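Local coordinates for ankyrin repeat domain protein (Legionella pneumophila subsp. pneumophila, PDB 6MCA), which is a Legionella effector (AnkH) that interacts with the host LARP7 component of the 7SK snRNP complex and carries ankyrin repeats and a cysteine protease-like region, at residues A[48-62]-A[71-85]. Residues are numbered along the deposited sequence; the frame is centred on the assembly and turned at random.
Sequences LDDIDEYGFTPLIEC and AEQLIARKVDINKPD
Lys83 reaches Asp49 through a fully extended side chain, with CG trans to the backbone N (chi1 -179°). Leu59 also has CG trans to N (chi1 -170°), which turns one methyl to helix 71-76 and the other to the loop after it. The antiparallel helix pair is consistent with the ankyrin fold, just before the predicted repeat 87-119. Helices 58-62 and 71-76 run nearly antiparallel, at 155°, and the loop leading into helix 58-62 lies against the loop that follows helix 71-76. Leu59 CD1 meets Ala71 CB at 3.9 Å, while CD2 rests on Ile81 CG1 at 3.8 Å. Leu74 CD1 fits against Pro58 CB and Cys62 SG, 3.6 Å from each. Leu74 also touches Phe38 of helix 38-43. Beside this apolar contact, Asp49 ties the loops together. Asp80 N donates to Asp49 OD1 at 2.9 Å, on the syn side and somewhat out of the carboxylate plane. A water bridges the same oxygen to Asp80 O. Asp85 hydrogen-bonds Thr87 through OD1 and Trp94 through OD2, and OD2 also lies in plane at the edge of the Phe56 ring. Thr57 caps helix 58-62 by accepting from Ile60 N, and a water joins its OG1 to Lys83 O. The ammonium of Lys83 ends at a backbone carbonyl: NZ donates to Asp49 O, though the modelled 2.5 Å is very short and the exact length doubtful.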
ATOM      1  N   LEU A  48       9.928   6.067  31.394  1.00 25.28           N
ATOM      2  CA  LEU A  48       9.134   6.807  30.420  1.00 37.59           C
ATOM      3  C   LEU A  48       9.394   6.361  28.985  1.00 32.39           C
ATOM      4  O   LEU A  48       8.810   6.939  28.064  1.00 40.46           O
ATOM      5  CB  LEU A  48       9.399   8.305  30.569  1.00 23.21           C
ATOM      6  CG  LEU A  48       9.137   8.837  31.978  1.00 28.91           C
ATOM      7  CD1 LEU A  48       9.426  10.320  32.052  1.00 34.24           C
ATOM      8  CD2 LEU A  48       7.706   8.546  32.406  1.00 27.50           C
ATOM      9  N   ASP A  49      10.247   5.359  28.780  1.00 33.67           N
ATOM     10  CA  ASP A  49      10.448   4.729  27.484  1.00 36.15           C
ATOM     11  C   ASP A  49       9.774   3.365  27.393  1.00 36.76           C
ATOM     12  O   ASP A  49       9.943   2.666  26.389  1.00 34.55           O
ATOM     13  CB  ASP A  49      11.946   4.582  27.193  1.00 37.46           C
ATOM     14  CG  ASP A  49      12.641   5.917  26.999  1.00 47.51           C
ATOM     15  OD1 ASP A  49      12.107   6.767  26.257  1.00 47.13           O
ATOM     16  OD2 ASP A  49      13.727   6.112  27.587  1.00 46.62           O
ATOM     17  N   ASP A  50       9.017   2.973  28.416  1.00 33.25           N
ATOM     18  CA  ASP A  50       8.446   1.634  28.461  1.00 37.49           C
ATOM     19  C   ASP A  50       7.316   1.481  27.451  1.00 41.14           C
ATOM     20  O   ASP A  50       6.553   2.416  27.195  1.00 42.07           O
ATOM     21  CB  ASP A  50       7.927   1.322  29.866  1.00 47.58           C
ATOM     22  CG  ASP A  50       9.034   0.949  30.832  1.00 55.43           C
ATOM     23  OD1 ASP A  50      10.038   0.352  30.388  1.00 51.98           O
ATOM     24  OD2 ASP A  50       8.899   1.246  32.039  1.00 47.01           O
ATOM     25  N   ILE A  51       7.215   0.284  26.878  1.00 36.95           N
ATOM     26  CA  ILE A  51       6.093  -0.065  26.014  1.00 36.97           C
ATOM     27  C   ILE A  51       4.878  -0.343  26.888  1.00 40.30           C
ATOM     28  O   ILE A  51       4.941  -1.160  27.814  1.00 37.97           O
ATOM     29  CB  ILE A  51       6.441  -1.277  25.138  1.00 32.25           C
ATOM     30  CG1 ILE A  51       7.611  -0.949  24.207  1.00 33.82           C
ATOM     31  CG2 ILE A  51       5.226  -1.730  24.346  1.00 24.68           C
ATOM     32  CD1 ILE A  51       7.256   0.001  23.084  1.00 36.35           C
ATOM     33  N   ASP A  52       3.770   0.335  26.601  1.00 39.46           N
ATOM     34  CA  ASP A  52       2.592   0.257  27.454  1.00 36.29           C
ATOM     35  C   ASP A  52       1.702  -0.913  27.034  1.00 34.49           C
ATOM     36  O   ASP A  52       2.066  -1.736  26.190  1.00 27.35           O
ATOM     37  CB  ASP A  52       1.842   1.590  27.446  1.00 32.06           C
ATOM     38  CG  ASP A  52       1.392   2.017  26.054  1.00 37.78           C
ATOM     39  OD1 ASP A  52       1.285   1.163  25.147  1.00 29.23           O
ATOM     40  OD2 ASP A  52       1.148   3.226  25.864  1.00 41.03           O
ATOM     41  N   GLU A  53       0.508  -0.986  27.626  1.00 34.55           N
ATOM     42  CA  GLU A  53      -0.426  -2.073  27.365  1.00 35.13           C
ATOM     43  C   GLU A  53      -0.977  -2.062  25.945  1.00 44.36           C
ATOM     44  O   GLU A  53      -1.566  -3.062  25.523  1.00 43.40           O
ATOM     45  CB  GLU A  53      -1.584  -2.014  28.366  1.00 33.46           C
ATOM     46  CG  GLU A  53      -2.360  -0.704  28.350  1.00 37.93           C
ATOM     47  CD  GLU A  53      -1.808   0.322  29.326  1.00 69.20           C
ATOM     48  OE1 GLU A  53      -0.570   0.395  29.483  1.00 53.48           O
ATOM     49  OE2 GLU A  53      -2.615   1.055  29.937  1.00 52.11           O
ATOM     50  N   TYR A  54      -0.807  -0.968  25.206  1.00 45.01           N
ATOM     51  CA  TYR A  54      -1.266  -0.877  23.828  1.00 38.32           C
ATOM     52  C   TYR A  54      -0.149  -1.095  22.816  1.00 44.35           C
ATOM     53  O   TYR A  54      -0.403  -1.028  21.609  1.00 35.27           O
ATOM     54  CB  TYR A  54      -1.927   0.482  23.578  1.00 35.88           C
ATOM     55  CG  TYR A  54      -3.058   0.801  24.529  1.00 37.64           C
ATOM     56  CD1 TYR A  54      -4.306   0.211  24.377  1.00 41.90           C
ATOM     57  CD2 TYR A  54      -2.880   1.694  25.577  1.00 29.47           C
ATOM     58  CE1 TYR A  54      -5.345   0.500  25.244  1.00 29.95           C
ATOM     59  CE2 TYR A  54      -3.911   1.989  26.448  1.00 41.62           C
ATOM     60  CZ  TYR A  54      -5.140   1.389  26.277  1.00 44.05           C
ATOM     61  OH  TYR A  54      -6.170   1.681  27.143  1.00 36.48           O
ATOM     62  N   GLY A  55       1.073  -1.353  23.274  1.00 35.40           N
ATOM     63  CA  GLY A  55       2.195  -1.556  22.383  1.00 25.58           C
ATOM     64  C   GLY A  55       2.951  -0.304  21.999  1.00 36.79           C
ATOM     65  O   GLY A  55       3.785  -0.362  21.088  1.00 28.13           O
ATOM     66  N   PHE A  56       2.696   0.819  22.665  1.00 23.19           N
ATOM     67  CA  PHE A  56       3.312   2.092  22.330  1.00 26.46           C
ATOM     68  C   PHE A  56       4.091   2.631  23.523  1.00 35.32           C
ATOM     69  O   PHE A  56       3.993   2.128  24.645  1.00 32.82           O
ATOM     70  CB  PHE A  56       2.256   3.115  21.887  1.00 28.15           C
ATOM     71  CG  PHE A  56       1.450   2.678  20.699  1.00 31.44           C
ATOM     72  CD1 PHE A  56       2.065   2.424  19.487  1.00 33.16           C
ATOM     73  CD2 PHE A  56       0.076   2.530  20.791  1.00 33.49           C
ATOM     74  CE1 PHE A  56       1.330   2.023  18.391  1.00 35.45           C
ATOM     75  CE2 PHE A  56      -0.666   2.130  19.696  1.00 29.78           C
ATOM     76  CZ  PHE A  56      -0.037   1.876  18.494  1.00 33.52           C
ATOM     77  N   THR A  57       4.879   3.665  23.263  1.00 29.60           N
ATOM     78  CA  THR A  57       5.558   4.433  24.290  1.00 25.34           C
ATOM     79  C   THR A  57       4.758   5.685  24.613  1.00 27.76           C
ATOM     80  O   THR A  57       3.886   6.090  23.839  1.00 32.67           O
ATOM     81  CB  THR A  57       6.968   4.822  23.826  1.00 27.76           C
ATOM     82  OG1 THR A  57       6.876   5.780  22.765  1.00 28.23           O
ATOM     83  CG2 THR A  57       7.728   3.600  23.336  1.00 27.60           C
ATOM     84  N   PRO A  58       5.006   6.315  25.766  1.00 28.61           N
ATOM     85  CA  PRO A  58       4.304   7.576  26.066  1.00 26.49           C
ATOM     86  C   PRO A  58       4.465   8.635  24.983  1.00 30.83           C
ATOM     87  O   PRO A  58       3.503   9.348  24.670  1.00 27.23           O
ATOM     88  CB  PRO A  58       4.935   8.013  27.394  1.00 26.13           C
ATOM     89  CG  PRO A  58       5.360   6.741  28.037  1.00 19.36           C
ATOM     90  CD  PRO A  58       5.787   5.830  26.920  1.00 27.40           C
ATOM     91  N   LEU A  59       5.658   8.749  24.394  1.00 29.68           N
ATOM     92  CA  LEU A  59       5.864   9.719  23.324  1.00 25.26           C
ATOM     93  C   LEU A  59       5.056   9.354  22.085  1.00 35.07           C
ATOM     94  O   LEU A  59       4.491  10.233  21.423  1.00 27.50           O
ATOM     95  CB  LEU A  59       7.351   9.821  22.987  1.00 26.65           C
ATOM     96  CG  LEU A  59       7.748  10.962  22.049  1.00 29.02           C
ATOM     97  CD1 LEU A  59       7.344  12.303  22.641  1.00 17.77           C
ATOM     98  CD2 LEU A  59       9.241  10.924  21.761  1.00 24.18           C
ATOM     99  N   ILE A  60       4.987   8.063  21.756  1.00 25.55           N
ATOM    100  CA  ILE A  60       4.172   7.639  20.623  1.00 20.39           C
ATOM    101  C   ILE A  60       2.693   7.860  20.914  1.00 34.95           C
ATOM    102  O   ILE A  60       1.923   8.202  20.009  1.00 29.78           O
ATOM    103  CB  ILE A  60       4.481   6.172  20.267  1.00 25.49           C
ATOM    104  CG1 ILE A  60       5.919   6.045  19.756  1.00 24.97           C
ATOM    105  CG2 ILE A  60       3.500   5.645  19.233  1.00 32.14           C
ATOM    106  CD1 ILE A  60       6.285   4.651  19.294  1.00 25.18           C
ATOM    107  N   GLU A  61       2.271   7.687  22.169  1.00 25.43           N
ATOM    108  CA  GLU A  61       0.899   8.028  22.537  1.00 30.24           C
ATOM    109  C   GLU A  61       0.630   9.512  22.321  1.00 31.57           C
ATOM    110  O   GLU A  61      -0.423   9.892  21.793  1.00 34.95           O
ATOM    111  CB  GLU A  61       0.634   7.644  23.994  1.00 25.83           C
ATOM    112  CG  GLU A  61       0.675   6.151  24.272  1.00 35.15           C
ATOM    113  CD  GLU A  61      -0.580   5.430  23.822  1.00 52.55           C
ATOM    114  OE1 GLU A  61      -1.551   6.109  23.426  1.00 50.12           O
ATOM    115  OE2 GLU A  61      -0.598   4.182  23.869  1.00 44.73           O
ATOM    116  N   CYS A  62       1.577  10.366  22.723  1.00 26.16           N
ATOM    117  CA  CYS A  62       1.436  11.800  22.492  1.00 26.40           C
ATOM    118  C   CYS A  62       1.333  12.112  21.005  1.00 25.94           C
ATOM    119  O   CYS A  62       0.526  12.952  20.592  1.00 36.21           O
ATOM    120  CB  CYS A  62       2.619  12.547  23.107  1.00 24.54           C
ATOM    121  SG  CYS A  62       2.680  12.491  24.904  1.00 35.54           S
ATOM    122  N   ALA A  71       4.136  15.819  25.119  1.00 31.16           N
ATOM    123  CA  ALA A  71       5.343  15.433  24.395  1.00 33.19           C
ATOM    124  C   ALA A  71       6.522  16.319  24.778  1.00 37.47           C
ATOM    125  O   ALA A  71       7.654  15.838  24.896  1.00 37.83           O
ATOM    126  CB  ALA A  71       5.092  15.488  22.888  1.00 28.89           C
ATOM    127  N   GLU A  72       6.276  17.618  24.972  1.00 30.12           N
ATOM    128  CA  GLU A  72       7.327  18.511  25.449  1.00 40.68           C
ATOM    129  C   GLU A  72       7.809  18.091  26.829  1.00 45.54           C
ATOM    130  O   GLU A  72       9.017  18.091  27.102  1.00 34.28           O
ATOM    131  CB  GLU A  72       6.824  19.954  25.483  1.00 38.52           C
ATOM    132  CG  GLU A  72       6.590  20.579  24.121  1.00 42.50           C
ATOM    133  CD  GLU A  72       5.856  21.903  24.213  1.00 54.10           C
ATOM    134  OE1 GLU A  72       5.887  22.672  23.229  1.00 76.36           O
ATOM    135  OE2 GLU A  72       5.253  22.176  25.273  1.00 60.38           O
ATOM    136  N   GLN A  73       6.876  17.738  27.716  1.00 43.00           N
ATOM    137  CA  GLN A  73       7.256  17.242  29.035  1.00 26.26           C
ATOM    138  C   GLN A  73       8.131  15.999  28.922  1.00 45.93           C
ATOM    139  O   GLN A  73       9.166  15.890  29.589  1.00 40.72           O
ATOM    140  CB  GLN A  73       6.007  16.945  29.866  1.00 34.14           C
ATOM    141  CG  GLN A  73       5.231  18.179  30.280  1.00 37.87           C
ATOM    142  CD  GLN A  73       6.061  19.134  31.110  1.00 61.50           C
ATOM    143  OE1 GLN A  73       6.739  18.728  32.054  1.00 74.09           O
ATOM    144  NE2 GLN A  73       6.011  20.415  30.764  1.00 60.57           N
ATOM    145  N   LEU A  74       7.733  15.054  28.067  1.00 32.42           N
ATOM    146  CA  LEU A  74       8.494  13.815  27.917  1.00 35.49           C
ATOM    147  C   LEU A  74       9.882  14.078  27.344  1.00 38.02           C
ATOM    148  O   LEU A  74      10.865  13.459  27.772  1.00 39.82           O
ATOM    149  CB  LEU A  74       7.728  12.835  27.031  1.00 25.07           C
ATOM    150  CG  LEU A  74       6.480  12.214  27.659  1.00 32.64           C
ATOM    151  CD1 LEU A  74       5.685  11.458  26.613  1.00 29.11           C
ATOM    152  CD2 LEU A  74       6.863  11.297  28.809  1.00 28.30           C
ATOM    153  N   ILE A  75       9.984  14.985  26.372  1.00 41.94           N
ATOM    154  CA  ILE A  75      11.284  15.316  25.797  1.00 39.97           C
ATOM    155  C   ILE A  75      12.165  16.000  26.833  1.00 42.63           C
ATOM    156  O   ILE A  75      13.381  15.774  26.881  1.00 42.36           O
ATOM    157  CB  ILE A  75      11.103  16.183  24.536  1.00 38.04           C
ATOM    158  CG1 ILE A  75      10.461  15.360  23.417  1.00 33.91           C
ATOM    159  CG2 ILE A  75      12.433  16.757  24.074  1.00 39.85           C
ATOM    160  CD1 ILE A  75       9.916  16.197  22.282  1.00 32.73           C
ATOM    161  N   ALA A  76      11.567  16.836  27.687  1.00 41.11           N
ATOM    162  CA  ALA A  76      12.321  17.449  28.776  1.00 33.19           C
ATOM    163  C   ALA A  76      12.920  16.400  29.702  1.00 44.80           C
ATOM    164  O   ALA A  76      14.015  16.599  30.239  1.00 54.34           O
ATOM    165  CB  ALA A  76      11.425  18.405  29.563  1.00 24.83           C
ATOM    166  N   ARG A  77      12.227  15.283  29.904  0.53 41.91           N
ATOM    167  CA  ARG A  77      12.747  14.195  30.716  0.53 32.49           C
ATOM    168  C   ARG A  77      13.609  13.230  29.905  0.53 38.71           C
ATOM    169  O   ARG A  77      13.848  12.100  30.348  0.53 40.39           O
ATOM    170  CB  ARG A  77      11.592  13.471  31.409  0.53 33.86           C
ATOM    171  CG  ARG A  77      10.707  14.432  32.200  0.53 32.38           C
ATOM    172  CD  ARG A  77       9.525  13.744  32.854  0.53 27.90           C
ATOM    173  NE  ARG A  77       9.544  13.899  34.306  0.53 30.09           N
ATOM    174  CZ  ARG A  77       9.001  14.924  34.953  0.53 34.49           C
ATOM    175  NH1 ARG A  77       9.063  14.985  36.277  0.53 41.44           N
ATOM    176  NH2 ARG A  77       8.399  15.892  34.277  0.53 39.87           N
ATOM    177  N   LYS A  78      14.069  13.660  28.726  1.00 46.29           N
ATOM    178  CA  LYS A  78      15.079  12.952  27.931  1.00 40.65           C
ATOM    179  C   LYS A  78      14.672  11.515  27.601  1.00 42.91           C
ATOM    180  O   LYS A  78      15.446  10.571  27.773  1.00 37.90           O
ATOM    181  CB  LYS A  78      16.446  12.990  28.623  1.00 45.91           C
ATOM    182  CG  LYS A  78      17.295  14.205  28.262  1.00 50.14           C
ATOM    183  CD  LYS A  78      16.751  15.481  28.886  1.00 56.00           C
ATOM    184  N   VAL A  79      13.447  11.357  27.095  1.00 41.87           N
ATOM    185  CA  VAL A  79      13.054  10.061  26.554  1.00 30.74           C
ATOM    186  C   VAL A  79      13.771   9.817  25.229  1.00 29.01           C
ATOM    187  O   VAL A  79      14.245  10.743  24.559  1.00 31.95           O
ATOM    188  CB  VAL A  79      11.529   9.968  26.381  1.00 40.90           C
ATOM    189  CG1 VAL A  79      10.825  10.157  27.715  1.00 32.28           C
ATOM    190  CG2 VAL A  79      11.044  10.987  25.361  1.00 26.39           C
ATOM    191  N   ASP A  80      13.861   8.543  24.852  1.00 25.55           N
ATOM    192  CA  ASP A  80      14.421   8.181  23.556  1.00 22.40           C
ATOM    193  C   ASP A  80      13.460   8.638  22.466  1.00 40.20           C
ATOM    194  O   ASP A  80      12.407   8.025  22.255  1.00 30.03           O
ATOM    195  CB  ASP A  80      14.668   6.675  23.485  1.00 27.68           C
ATOM    196  CG  ASP A  80      15.363   6.251  22.199  1.00 31.04           C
ATOM    197  OD1 ASP A  80      15.586   7.107  21.314  1.00 37.52           O
ATOM    198  OD2 ASP A  80      15.692   5.052  22.073  1.00 37.91           O
ATOM    199  N   ILE A  81      13.822   9.716  21.767  1.00 29.53           N
ATOM    200  CA  ILE A  81      12.932  10.311  20.777  1.00 33.18           C
ATOM    201  C   ILE A  81      12.805   9.480  19.509  1.00 30.62           C
ATOM    202  O   ILE A  81      11.971   9.800  18.653  1.00 31.54           O
ATOM    203  CB  ILE A  81      13.405  11.739  20.436  1.00 40.77           C
ATOM    204  CG1 ILE A  81      12.211  12.624  20.074  1.00 37.10           C
ATOM    205  CG2 ILE A  81      14.441  11.716  19.317  1.00 32.17           C
ATOM    206  CD1 ILE A  81      12.494  14.101  20.178  1.00 33.39           C
ATOM    207  N   ASN A  82      13.596   8.417  19.367  1.00 34.88           N
ATOM    208  CA  ASN A  82      13.553   7.573  18.179  1.00 29.22           C
ATOM    209  C   ASN A  82      13.136   6.138  18.482  1.00 36.01           C
ATOM    210  O   ASN A  82      13.254   5.275  17.603  1.00 28.64           O
ATOM    211  CB  ASN A  82      14.912   7.578  17.472  1.00 28.15           C
ATOM    212  CG  ASN A  82      15.205   8.895  16.780  1.00 38.38           C
ATOM    213  OD1 ASN A  82      14.335   9.473  16.129  1.00 39.92           O
ATOM    214  ND2 ASN A  82      16.435   9.375  16.917  1.00 37.49           N
ATOM    215  N   LYS A  83      12.654   5.856  19.685  1.00 30.69           N
ATOM    216  CA  LYS A  83      12.264   4.490  20.024  1.00 36.24           C
ATOM    217  C   LYS A  83      10.959   4.131  19.328  1.00 33.53           C
ATOM    218  O   LYS A  83       9.948   4.816  19.532  1.00 25.11           O
ATOM    219  CB  LYS A  83      12.117   4.319  21.533  1.00 34.89           C
ATOM    220  CG  LYS A  83      11.735   2.902  21.929  1.00 22.74           C
ATOM    221  CD  LYS A  83      11.745   2.703  23.432  1.00 28.90           C
ATOM    222  CE  LYS A  83      11.406   1.263  23.784  1.00 26.27           C
ATOM    223  NZ  LYS A  83      11.424   1.023  25.252  1.00 36.11           N
ATOM    224  N   PRO A  84      10.928   3.083  18.509  1.00 27.28           N
ATOM    225  CA  PRO A  84       9.699   2.751  17.783  1.00 25.81           C
ATOM    226  C   PRO A  84       8.865   1.696  18.489  1.00 36.95           C
ATOM    227  O   PRO A  84       9.280   1.144  19.513  1.00 38.36           O
ATOM    228  CB  PRO A  84      10.235   2.228  16.449  1.00 27.74           C
ATOM    229  CG  PRO A  84      11.503   1.513  16.852  1.00 20.50           C
ATOM    230  CD  PRO A  84      12.065   2.261  18.057  1.00 28.26           C
ATOM    231  N   ASP A  85       7.687   1.409  17.946  1.00 36.77           N
ATOM    232  CA  ASP A  85       6.907   0.259  18.382  1.00 28.70           C
ATOM    233  C   ASP A  85       7.426  -0.977  17.646  1.00 36.83           C
ATOM    234  O   ASP A  85       8.449  -0.932  16.956  1.00 36.81           O
ATOM    235  CB  ASP A  85       5.417   0.509  18.160  1.00 35.58           C
ATOM    236  CG  ASP A  85       5.090   0.873  16.726  1.00 43.33           C
ATOM    237  OD1 ASP A  85       5.099  -0.030  15.866  1.00 58.24           O
ATOM    238  OD2 ASP A  85       4.817   2.063  16.458  1.00 49.21           O
TER
HETATM  239  O   HOH W   1      10.471   6.923  23.952  1.00 30.44           O
HETATM  240  O   HOH W   2      16.029   7.295  26.832  1.00 47.76           O
HETATM  241  O   HOH W   3       9.159   6.434  21.499  1.00 24.54           O